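Local coordinates for protein putative glucoamylase (Bacteroides uniformis, PDB 4GL3) that is a putative glucoamylase that probably hydrolyses glycosidic bonds in glucose polymers, at residues 95-103 with 158-167; 225-233 with 238-246. One frame throughout, in Å; residues are numbered along the deposited sequence.

Interaction 1. Residues 95-103 with 158-167; sequences DSYHGMWAH and LWRQAEWNFF
His98 and Gly99, the central residues of a type I' beta turn from Tyr97 to Met100, press against the chain where helix 146-161 gives way to the 3-10 segment 164-167. Two neighbours fix the imidazole. At its edge, His98 ND1 donates to Glu163 OE1 over 2.6 Å in a nearly straight bond (169° at the hydrogen). The oxygen lies in the ring plane and is approached on its syn side, though from well out of the carboxylate plane, which is turned 72° from the ring. Over one face, the Phe166 ring stacks almost parallel to the imidazole, the centroids 3.6 Å apart. Glu163, the centre of an inverse gamma turn, holds the same residue a second time, its backbone N donating to His98 O at 3.1 Å.

Met100, a buried selenomethionine, closes the turn. A bend at chi2 (-66°) lays its CE over the face of the Trp164 six-membered ring, 3.5 Å from the centroid, with SE above the same face in a Met-aromatic contact. Lower on the chain, Met100 CG packs 3.6 Å from Phe167 CE1. Gly99 has a positive phi and passes so close to the helix end that a CB would clash with Gln161 O. One water joins its carbonyl to the helix, donating to Gly99 O at 2.7 Å and to Leu158 O at 2.8 Å. The Trp101 indole meets the methyl groups of Leu158.

Farther out, Trp178 meets both stacked rings edge-to-face, and Ala122 and Ile124 touch Met100 and Phe167. Trp101 NE1 hydrogen-bonds to Leu89 O, anchoring that indole.

Interaction 2. Residues 225-233 with 238-246; sequences TFLNGREYY and PLGNNHGKG
Leu227 and Leu239 form a non-hydrogen-bonded antiparallel pair in the beta hairpin of strands 227-232 and 235-239, flanked by bonds from Gly240 N to Phe226 O (2.9 Å) and from Asn228 N to Pro238 O (2.9 Å). Side chains tie the first strand to the loop that follows the second.

Asn228 is the hub. With CG anti to the backbone N (chi1 -173°), its amide projects into the loop. There ND2 donates to Gly240 O from above that carbonyl's plane and, in the plane of the Asn228 amide, to Tyr232 OH, each at 2.9 Å. The amide oxygen closes an Asx turn by accepting from Arg230 N. The relay continues as Tyr232 OH donates to Asn242 OD1 at 2.9 Å, while the Asn242 amide lies stacked on the Arg230 guanidinium, planes 12° apart. Lys245 CA lies over one face of the Tyr232 ring, toward its rim, and the side chain leads off obliquely, CG 3.7 Å from Tyr232 CD2. A phenylalanine in place of Tyr232 would lack the hydroxyl and is likely to leave one Asn228 N-H and Asn242 OD1 without their mates.

At the other end, Leu239 CD2 sits over the centre of the Phe226 ring, near Trp220 and Tyr268. Helix 271-288 backs the hairpin: Gln274 OE1 accepts from Leu239 N, and Tyr233 rests on Ala284 and Tyr285.

Interactions 1 and 2 are separate contacts of one chain: their centres lie 32 Å apart, their nearest atoms about 17 Å apart, and both segments of interaction 1 precede those of interaction 2 along the chain. Both are partly buried and well away from the middle of the chain, with centres 19 Å and 21 Å from its centre. They differ in range. Interaction 1 joins loop 95-103 to a helix end 55 residues later, whereas interaction 2 links a hairpin strand to the end of its partner and the loop that follows. Nothing in the geometry ties either contact to a catalytic or substrate site, and the location of the active site relative to them is not established here.

Interaction 1. Residues 95-103 with 158-167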
loop_
_atom_site.group_PDB
_atom_site.type_symbol
_atom_site.label_atom_id
_atom_site.label_comp_id
_atom_site.label_asym_id
_atom_site.label_seq_id
_atom_site.Cartn_x
_atom_site.Cartn_y
_atom_site.Cartn_z
ATOM N N ASP A 95 -0.273 -4.647 21.830
ATOM C CA ASP A 95 0.596 -3.491 22.022
ATOM C C ASP A 95 0.289 -2.336 21.088
ATOM O O ASP A 95 0.122 -2.512 19.845
ATOM C CB ASP A 95 2.058 -3.888 21.860
ATOM C CG ASP A 95 2.574 -4.735 23.013
ATOM O OD1 ASP A 95 2.043 -4.638 24.135
ATOM O OD2 ASP A 95 3.515 -5.517 22.791
ATOM N N SER A 96 0.258 -1.149 21.691
ATOM C CA SER A 96 0.135 0.104 20.978
ATOM C C SER A 96 0.835 1.229 21.747
ATOM O O SER A 96 1.051 1.129 22.959
ATOM C CB SER A 96 -1.343 0.483 20.726
ATOM O OG SER A 96 -2.113 0.683 21.906
ATOM N N TYR A 97 1.171 2.288 21.021
ATOM C CA TYR A 97 1.976 3.393 21.520
ATOM C C TYR A 97 1.390 4.675 20.952
ATOM O O TYR A 97 1.468 4.902 19.788
ATOM C CB TYR A 97 3.472 3.235 21.174
ATOM C CG TYR A 97 3.957 1.807 21.359
ATOM C CD1 TYR A 97 3.801 0.866 20.326
ATOM C CD2 TYR A 97 4.563 1.397 22.550
ATOM C CE1 TYR A 97 4.226 -0.450 20.499
ATOM C CE2 TYR A 97 4.987 0.073 22.747
ATOM C CZ TYR A 97 4.829 -0.841 21.699
ATOM O OH TYR A 97 5.164 -2.155 21.869
ATOM N N HIS A 98 0.781 5.485 21.816
ATOM C CA HIS A 98 0.163 6.751 21.414
ATOM C C HIS A 98 -0.859 6.533 20.278
ATOM O O HIS A 98 -0.954 7.322 19.353
ATOM C CB HIS A 98 1.213 7.796 21.080
ATOM C CG HIS A 98 1.957 8.316 22.293
ATOM N ND1 HIS A 98 1.515 9.394 23.024
ATOM C CD2 HIS A 98 3.139 7.935 22.854
ATOM C CE1 HIS A 98 2.362 9.618 24.027
ATOM N NE2 HIS A 98 3.350 8.741 23.945
ATOM N N GLY A 99 -1.596 5.437 20.388
ATOM C CA GLY A 99 -2.605 5.017 19.429
ATOM C C GLY A 99 -2.098 4.285 18.196
ATOM O O GLY A 99 -2.908 3.864 17.354
HETATM N N MSE A 100 -0.778 4.153 18.057
HETATM C CA MSE A 100 -0.199 3.554 16.866
HETATM C C MSE A 100 0.255 2.152 17.205
HETATM O O MSE A 100 0.549 1.842 18.381
HETATM C CB MSE A 100 0.970 4.361 16.351
HETATM C CG MSE A 100 0.714 5.858 16.165
HETATM SE SE MSE A 100 -0.617 6.127 14.742
HETATM C CE MSE A 100 -0.644 8.046 14.825
ATOM N N TRP A 101 0.364 1.313 16.179
ATOM C CA TRP A 101 0.971 -0.014 16.322
ATOM C C TRP A 101 2.391 -0.044 15.777
ATOM O O TRP A 101 2.802 0.850 15.009
ATOM C CB TRP A 101 0.092 -1.072 15.602
ATOM C CG TRP A 101 -1.361 -1.029 16.026
ATOM C CD1 TRP A 101 -1.897 -1.591 17.126
ATOM C CD2 TRP A 101 -2.450 -0.358 15.345
ATOM N NE1 TRP A 101 -3.279 -1.367 17.162
ATOM C CE2 TRP A 101 -3.617 -0.592 16.083
ATOM C CE3 TRP A 101 -2.543 0.391 14.182
ATOM C CZ2 TRP A 101 -4.827 -0.077 15.711
ATOM C CZ3 TRP A 101 -3.758 0.919 13.808
ATOM C CH2 TRP A 101 -4.892 0.654 14.550
ATOM N N ALA A 102 3.109 -1.095 16.177
ATOM C CA ALA A 102 4.380 -1.500 15.599
ATOM C C ALA A 102 4.237 -1.996 14.131
ATOM O O ALA A 102 3.121 -2.238 13.641
ATOM C CB ALA A 102 5.093 -2.532 16.492
ATOM N N HIS A 103 5.363 -2.039 13.410
ATOM C CA HIS A 103 5.424 -2.586 12.051
ATOM C C HIS A 103 4.991 -4.067 12.120
ATOM O O HIS A 103 4.132 -4.501 11.363
ATOM C CB HIS A 103 6.828 -2.372 11.522
ATOM C CG HIS A 103 7.065 -2.788 10.096
ATOM N ND1 HIS A 103 8.178 -2.348 9.387
ATOM C CD2 HIS A 103 6.392 -3.624 9.265
ATOM C CE1 HIS A 103 8.150 -2.884 8.169
ATOM N NE2 HIS A 103 7.084 -3.667 8.073
ATOM N N LEU A 158 -10.638 3.820 17.529
ATOM C CA LEU A 158 -9.235 3.690 17.090
ATOM C C LEU A 158 -8.773 4.919 16.335
ATOM O O LEU A 158 -7.680 5.481 16.594
ATOM C CB LEU A 158 -9.032 2.446 16.210
ATOM C CG LEU A 158 -9.081 1.103 16.915
ATOM C CD1 LEU A 158 -8.940 -0.006 15.874
ATOM C CD2 LEU A 158 -7.975 1.012 17.957
ATOM N N TRP A 159 -9.598 5.370 15.397
ATOM C CA TRP A 159 -9.251 6.560 14.623
ATOM C C TRP A 159 -9.097 7.791 15.537
ATOM O O TRP A 159 -8.131 8.528 15.396
ATOM C CB TRP A 159 -10.310 6.791 13.544
ATOM C CG TRP A 159 -10.280 8.106 12.827
ATOM C CD1 TRP A 159 -11.335 8.983 12.702
ATOM C CD2 TRP A 159 -9.214 8.662 12.050
ATOM N NE1 TRP A 159 -10.970 10.059 11.925
ATOM C CE2 TRP A 159 -9.676 9.883 11.516
ATOM C CE3 TRP A 159 -7.901 8.277 11.791
ATOM C CZ2 TRP A 159 -8.868 10.717 10.764
ATOM C CZ3 TRP A 159 -7.102 9.096 11.014
ATOM C CH2 TRP A 159 -7.586 10.316 10.516
ATOM N N ARG A 160 -10.036 8.005 16.472
ATOM C CA ARG A 160 -9.932 9.144 17.381
ATOM C C ARG A 160 -8.720 9.039 18.362
ATOM O O ARG A 160 -8.190 10.059 18.777
ATOM C CB ARG A 160 -11.226 9.385 18.151
ATOM C CG ARG A 160 -12.400 9.833 17.260
ATOM C CD ARG A 160 -13.691 9.864 18.060
ATOM N NE ARG A 160 -13.587 10.932 19.043
ATOM C CZ ARG A 160 -13.748 12.222 18.770
ATOM N NH1 ARG A 160 -14.049 12.638 17.540
ATOM N NH2 ARG A 160 -13.586 13.090 19.739
ATOM N N GLN A 161 -8.237 7.833 18.614
ATOM C CA GLN A 161 -7.115 7.623 19.544
ATOM C C GLN A 161 -5.722 7.719 18.883
ATOM O O GLN A 161 -4.707 7.696 19.603
ATOM C CB GLN A 161 -7.282 6.294 20.283
ATOM C CG GLN A 161 -8.410 6.230 21.283
ATOM C CD GLN A 161 -8.397 4.914 22.121
ATOM O OE1 GLN A 161 -7.915 3.862 21.678
ATOM N NE2 GLN A 161 -8.902 4.986 23.336
ATOM N N ALA A 162 -5.665 7.858 17.543
ATOM C CA ALA A 162 -4.387 7.867 16.826
ATOM C C ALA A 162 -3.782 9.272 16.954
ATOM O O ALA A 162 -4.315 10.209 16.375
ATOM C CB ALA A 162 -4.537 7.485 15.365
ATOM N N GLU A 163 -2.658 9.387 17.696
ATOM C CA GLU A 163 -2.078 10.704 18.078
ATOM C C GLU A 163 -1.062 11.225 17.055
ATOM O O GLU A 163 0.143 11.329 17.329
ATOM C CB GLU A 163 -1.431 10.636 19.463
ATOM C CG GLU A 163 -2.382 10.347 20.621
ATOM C CD GLU A 163 -1.598 9.969 21.874
ATOM O OE1 GLU A 163 -0.616 10.690 22.223
ATOM O OE2 GLU A 163 -1.921 8.916 22.460
ATOM N N TRP A 164 -1.551 11.571 15.867
ATOM C CA TRP A 164 -0.655 12.003 14.772
ATOM C C TRP A 164 0.303 13.127 15.225
ATOM O O TRP A 164 1.515 13.062 14.963
ATOM C CB TRP A 164 -1.475 12.438 13.536
ATOM C CG TRP A 164 -2.417 11.359 13.108
ATOM C CD1 TRP A 164 -3.740 11.293 13.359
ATOM C CD2 TRP A 164 -2.077 10.171 12.391
ATOM N NE1 TRP A 164 -4.265 10.112 12.886
ATOM C CE2 TRP A 164 -3.260 9.406 12.271
ATOM C CE3 TRP A 164 -0.879 9.664 11.861
ATOM C CZ2 TRP A 164 -3.283 8.149 11.642
ATOM C CZ3 TRP A 164 -0.882 8.418 11.249
ATOM C CH2 TRP A 164 -2.085 7.657 11.145
ATOM N N ASN A 165 -0.238 14.127 15.899
ATOM C CA ASN A 165 0.575 15.303 16.191
ATOM C C ASN A 165 1.690 15.043 17.192
ATOM O O ASN A 165 2.688 15.768 17.176
ATOM C CB ASN A 165 -0.230 16.529 16.621
ATOM C CG ASN A 165 0.587 17.804 16.508
ATOM O OD1 ASN A 165 1.090 18.117 15.438
ATOM N ND2 ASN A 165 0.714 18.555 17.617
ATOM N N PHE A 166 1.555 14.001 18.027
ATOM C CA PHE A 166 2.659 13.584 18.903
ATOM C C PHE A 166 3.943 13.331 18.092
ATOM O O PHE A 166 5.032 13.609 18.572
ATOM C CB PHE A 166 2.246 12.321 19.666
ATOM C CG PHE A 166 3.333 11.738 20.529
ATOM C CD1 PHE A 166 3.663 12.338 21.760
ATOM C CD2 PHE A 166 4.075 10.663 20.094
ATOM C CE1 PHE A 166 4.651 11.797 22.548
ATOM C CE2 PHE A 166 5.095 10.146 20.878
ATOM C CZ PHE A 166 5.340 10.703 22.106
ATOM N N PHE A 167 3.795 12.795 16.869
ATOM C CA PHE A 167 4.908 12.388 16.054
ATOM C C PHE A 167 5.607 13.516 15.325
ATOM O O PHE A 167 6.585 13.277 14.570
ATOM C CB PHE A 167 4.509 11.208 15.128
ATOM C CG PHE A 167 4.152 9.983 15.895
ATOM C CD1 PHE A 167 2.880 9.810 16.429
ATOM C CD2 PHE A 167 5.122 9.052 16.209
ATOM C CE1 PHE A 167 2.595 8.705 17.227
ATOM C CE2 PHE A 167 4.831 7.936 16.924
ATOM C CZ PHE A 167 3.556 7.760 17.445
HETATM O O HOH W 1 -5.526 4.315 17.845
#

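Interaction 2. Residues 225-233 with 238-246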
loop_
_atom_site.group_PDB
_atom_site.type_symbol
_atom_site.label_atom_id
_atom_site.label_comp_id
_atom_site.label_asym_id
_atom_site.label_seq_id
_atom_site.Cartn_x
_atom_site.Cartn_y
_atom_site.Cartn_z
ATOM N N THR A 225 14.213 14.901 -2.911
ATOM C CA THR A 225 13.357 13.881 -3.500
ATOM C C THR A 225 11.894 14.359 -3.733
ATOM O O THR A 225 11.056 13.562 -4.147
ATOM C CB THR A 225 13.314 12.630 -2.577
ATOM O OG1 THR A 225 12.900 13.037 -1.254
ATOM C CG2 THR A 225 14.717 11.923 -2.516
ATOM N N PHE A 226 11.592 15.635 -3.453
ATOM C CA PHE A 226 10.247 16.178 -3.642
ATOM C C PHE A 226 10.061 16.793 -5.038
ATOM O O PHE A 226 9.721 16.061 -5.963
ATOM C CB PHE A 226 9.811 17.095 -2.492
ATOM C CG PHE A 226 8.335 17.397 -2.504
ATOM C CD1 PHE A 226 7.421 16.378 -2.276
ATOM C CD2 PHE A 226 7.874 18.659 -2.807
ATOM C CE1 PHE A 226 6.077 16.619 -2.335
ATOM C CE2 PHE A 226 6.514 18.913 -2.883
ATOM C CZ PHE A 226 5.613 17.886 -2.641
ATOM N N LEU A 227 10.270 18.082 -5.229
ATOM C CA LEU A 227 10.011 18.665 -6.550
ATOM C C LEU A 227 11.031 18.085 -7.523
ATOM O O LEU A 227 12.212 18.005 -7.207
ATOM C CB LEU A 227 10.071 20.199 -6.562
ATOM C CG LEU A 227 8.974 20.969 -5.786
ATOM C CD1 LEU A 227 9.151 22.483 -6.000
ATOM C CD2 LEU A 227 7.574 20.536 -6.218
ATOM N N ASN A 228 10.549 17.616 -8.683
ATOM C CA ASN A 228 11.413 17.052 -9.696
ATOM C C ASN A 228 11.218 17.857 -10.981
ATOM O O ASN A 228 11.981 18.773 -11.290
ATOM C CB ASN A 228 11.111 15.547 -9.847
ATOM C CG ASN A 228 12.085 14.831 -10.778
ATOM O OD1 ASN A 228 12.543 15.420 -11.745
ATOM N ND2 ASN A 228 12.431 13.568 -10.461
ATOM N N GLY A 229 10.161 17.556 -11.723
ATOM C CA GLY A 229 9.896 18.305 -12.962
ATOM C C GLY A 229 10.850 17.984 -14.100
ATOM O O GLY A 229 10.770 18.623 -15.135
ATOM N N ARG A 230 11.753 17.016 -13.960
ATOM C CA ARG A 230 12.669 16.730 -15.093
ATOM C C ARG A 230 11.978 15.776 -16.084
ATOM O O ARG A 230 10.930 15.193 -15.797
ATOM C CB ARG A 230 13.987 16.125 -14.602
ATOM C CG ARG A 230 14.746 16.958 -13.545
ATOM C CD ARG A 230 15.922 16.161 -12.953
ATOM N NE ARG A 230 16.546 16.813 -11.816
ATOM C CZ ARG A 230 16.053 16.797 -10.589
ATOM N NH1 ARG A 230 14.901 16.175 -10.368
ATOM N NH2 ARG A 230 16.682 17.421 -9.587
ATOM N N GLU A 231 12.590 15.599 -17.234
ATOM C CA GLU A 231 12.045 14.751 -18.279
ATOM C C GLU A 231 12.842 13.432 -18.360
ATOM O O GLU A 231 14.068 13.428 -18.327
ATOM C CB GLU A 231 12.140 15.520 -19.593
ATOM C CG GLU A 231 11.235 15.027 -20.686
ATOM C CD GLU A 231 11.275 15.965 -21.878
ATOM O OE1 GLU A 231 10.720 17.071 -21.737
ATOM O OE2 GLU A 231 11.879 15.614 -22.923
ATOM N N TYR A 232 12.136 12.314 -18.443
ATOM C CA TYR A 232 12.754 11.011 -18.606
ATOM C C TYR A 232 12.053 10.306 -19.780
ATOM O O TYR A 232 10.824 10.159 -19.763
ATOM C CB TYR A 232 12.595 10.205 -17.325
ATOM C CG TYR A 232 13.100 10.876 -16.053
ATOM C CD1 TYR A 232 12.284 11.775 -15.336
ATOM C CD2 TYR A 232 14.368 10.615 -15.549
ATOM C CE1 TYR A 232 12.706 12.374 -14.169
ATOM C CE2 TYR A 232 14.813 11.239 -14.370
ATOM C CZ TYR A 232 13.983 12.114 -13.683
ATOM O OH TYR A 232 14.398 12.753 -12.501
ATOM N N TYR A 233 12.814 9.925 -20.803
ATOM C CA TYR A 233 12.225 9.316 -22.023
ATOM C C TYR A 233 11.060 10.186 -22.537
ATOM O O TYR A 233 9.997 9.686 -22.901
ATOM C CB TYR A 233 11.745 7.877 -21.749
ATOM C CG TYR A 233 12.756 7.018 -21.031
ATOM C CD1 TYR A 233 13.837 6.420 -21.713
ATOM C CD2 TYR A 233 12.676 6.849 -19.680
ATOM C CE1 TYR A 233 14.780 5.654 -21.027
ATOM C CE2 TYR A 233 13.602 6.086 -18.990
ATOM C CZ TYR A 233 14.651 5.507 -19.671
ATOM O OH TYR A 233 15.534 4.785 -18.937
ATOM N N PRO A 238 6.520 15.065 -12.254
ATOM C CA PRO A 238 6.376 16.212 -11.315
ATOM C C PRO A 238 7.204 16.103 -10.041
ATOM O O PRO A 238 7.861 17.072 -9.650
ATOM C CB PRO A 238 4.874 16.232 -10.994
ATOM C CG PRO A 238 4.225 15.607 -12.215
ATOM C CD PRO A 238 5.206 14.563 -12.715
ATOM N N LEU A 239 7.187 14.926 -9.437
ATOM C CA LEU A 239 7.778 14.686 -8.128
ATOM C C LEU A 239 8.649 13.402 -8.079
ATOM O O LEU A 239 8.501 12.470 -8.889
ATOM C CB LEU A 239 6.673 14.565 -7.065
ATOM C CG LEU A 239 5.614 15.695 -6.894
ATOM C CD1 LEU A 239 4.520 15.243 -5.908
ATOM C CD2 LEU A 239 6.278 17.006 -6.475
ATOM N N GLY A 240 9.528 13.343 -7.084
ATOM C CA GLY A 240 10.181 12.086 -6.737
ATOM C C GLY A 240 11.682 12.064 -7.040
ATOM O O GLY A 240 12.245 12.980 -7.668
ATOM N N ASN A 241 12.300 10.976 -6.593
ATOM C CA ASN A 241 13.738 10.750 -6.684
ATOM C C ASN A 241 14.268 10.970 -8.087
ATOM O O ASN A 241 13.746 10.410 -9.073
ATOM C CB ASN A 241 14.012 9.297 -6.237
ATOM C CG ASN A 241 15.464 9.044 -5.952
ATOM O OD1 ASN A 241 16.305 8.984 -6.859
ATOM N ND2 ASN A 241 15.771 8.875 -4.667
ATOM N N ASN A 242 15.352 11.714 -8.199
ATOM C CA ASN A 242 15.960 11.972 -9.506
ATOM C C ASN A 242 16.656 10.749 -10.181
ATOM O O ASN A 242 16.231 10.302 -11.246
ATOM C CB ASN A 242 16.930 13.163 -9.350
ATOM C CG ASN A 242 17.577 13.579 -10.660
ATOM O OD1 ASN A 242 17.102 13.238 -11.735
ATOM N ND2 ASN A 242 18.633 14.352 -10.562
ATOM N N HIS A 243 17.735 10.253 -9.573
ATOM C CA HIS A 243 18.525 9.115 -10.063
ATOM C C HIS A 243 17.619 7.882 -10.207
ATOM O O HIS A 243 17.760 7.093 -11.144
ATOM C CB HIS A 243 19.711 8.855 -9.085
ATOM C CG HIS A 243 20.595 7.685 -9.445
ATOM N ND1 HIS A 243 20.588 6.494 -8.737
ATOM C CD2 HIS A 243 21.541 7.539 -10.407
ATOM C CE1 HIS A 243 21.475 5.663 -9.261
ATOM N NE2 HIS A 243 22.064 6.270 -10.277
ATOM N N GLY A 244 16.654 7.751 -9.313
ATOM C CA GLY A 244 15.728 6.621 -9.373
ATOM C C GLY A 244 14.567 6.778 -10.332
ATOM O O GLY A 244 13.711 5.884 -10.407
ATOM N N LYS A 245 14.536 7.881 -11.090
ATOM C CA LYS A 245 13.439 8.166 -12.020
ATOM C C LYS A 245 12.073 7.985 -11.347
ATOM O O LYS A 245 11.172 7.345 -11.871
ATOM C CB LYS A 245 13.552 7.296 -13.260
ATOM C CG LYS A 245 14.946 7.336 -13.898
ATOM C CD LYS A 245 14.981 6.720 -15.285
ATOM C CE LYS A 245 16.406 6.380 -15.719
ATOM N NZ LYS A 245 17.257 7.568 -15.860
ATOM N N GLY A 246 11.950 8.547 -10.173
ATOM C CA GLY A 246 10.715 8.445 -9.359
ATOM C C GLY A 246 10.804 7.451 -8.206
ATOM O O GLY A 246 10.093 7.575 -7.204
HETATM O O HOH W 2 13.995 15.229 -7.621
HETATM O O HOH W 3 19.160 16.803 -12.728
#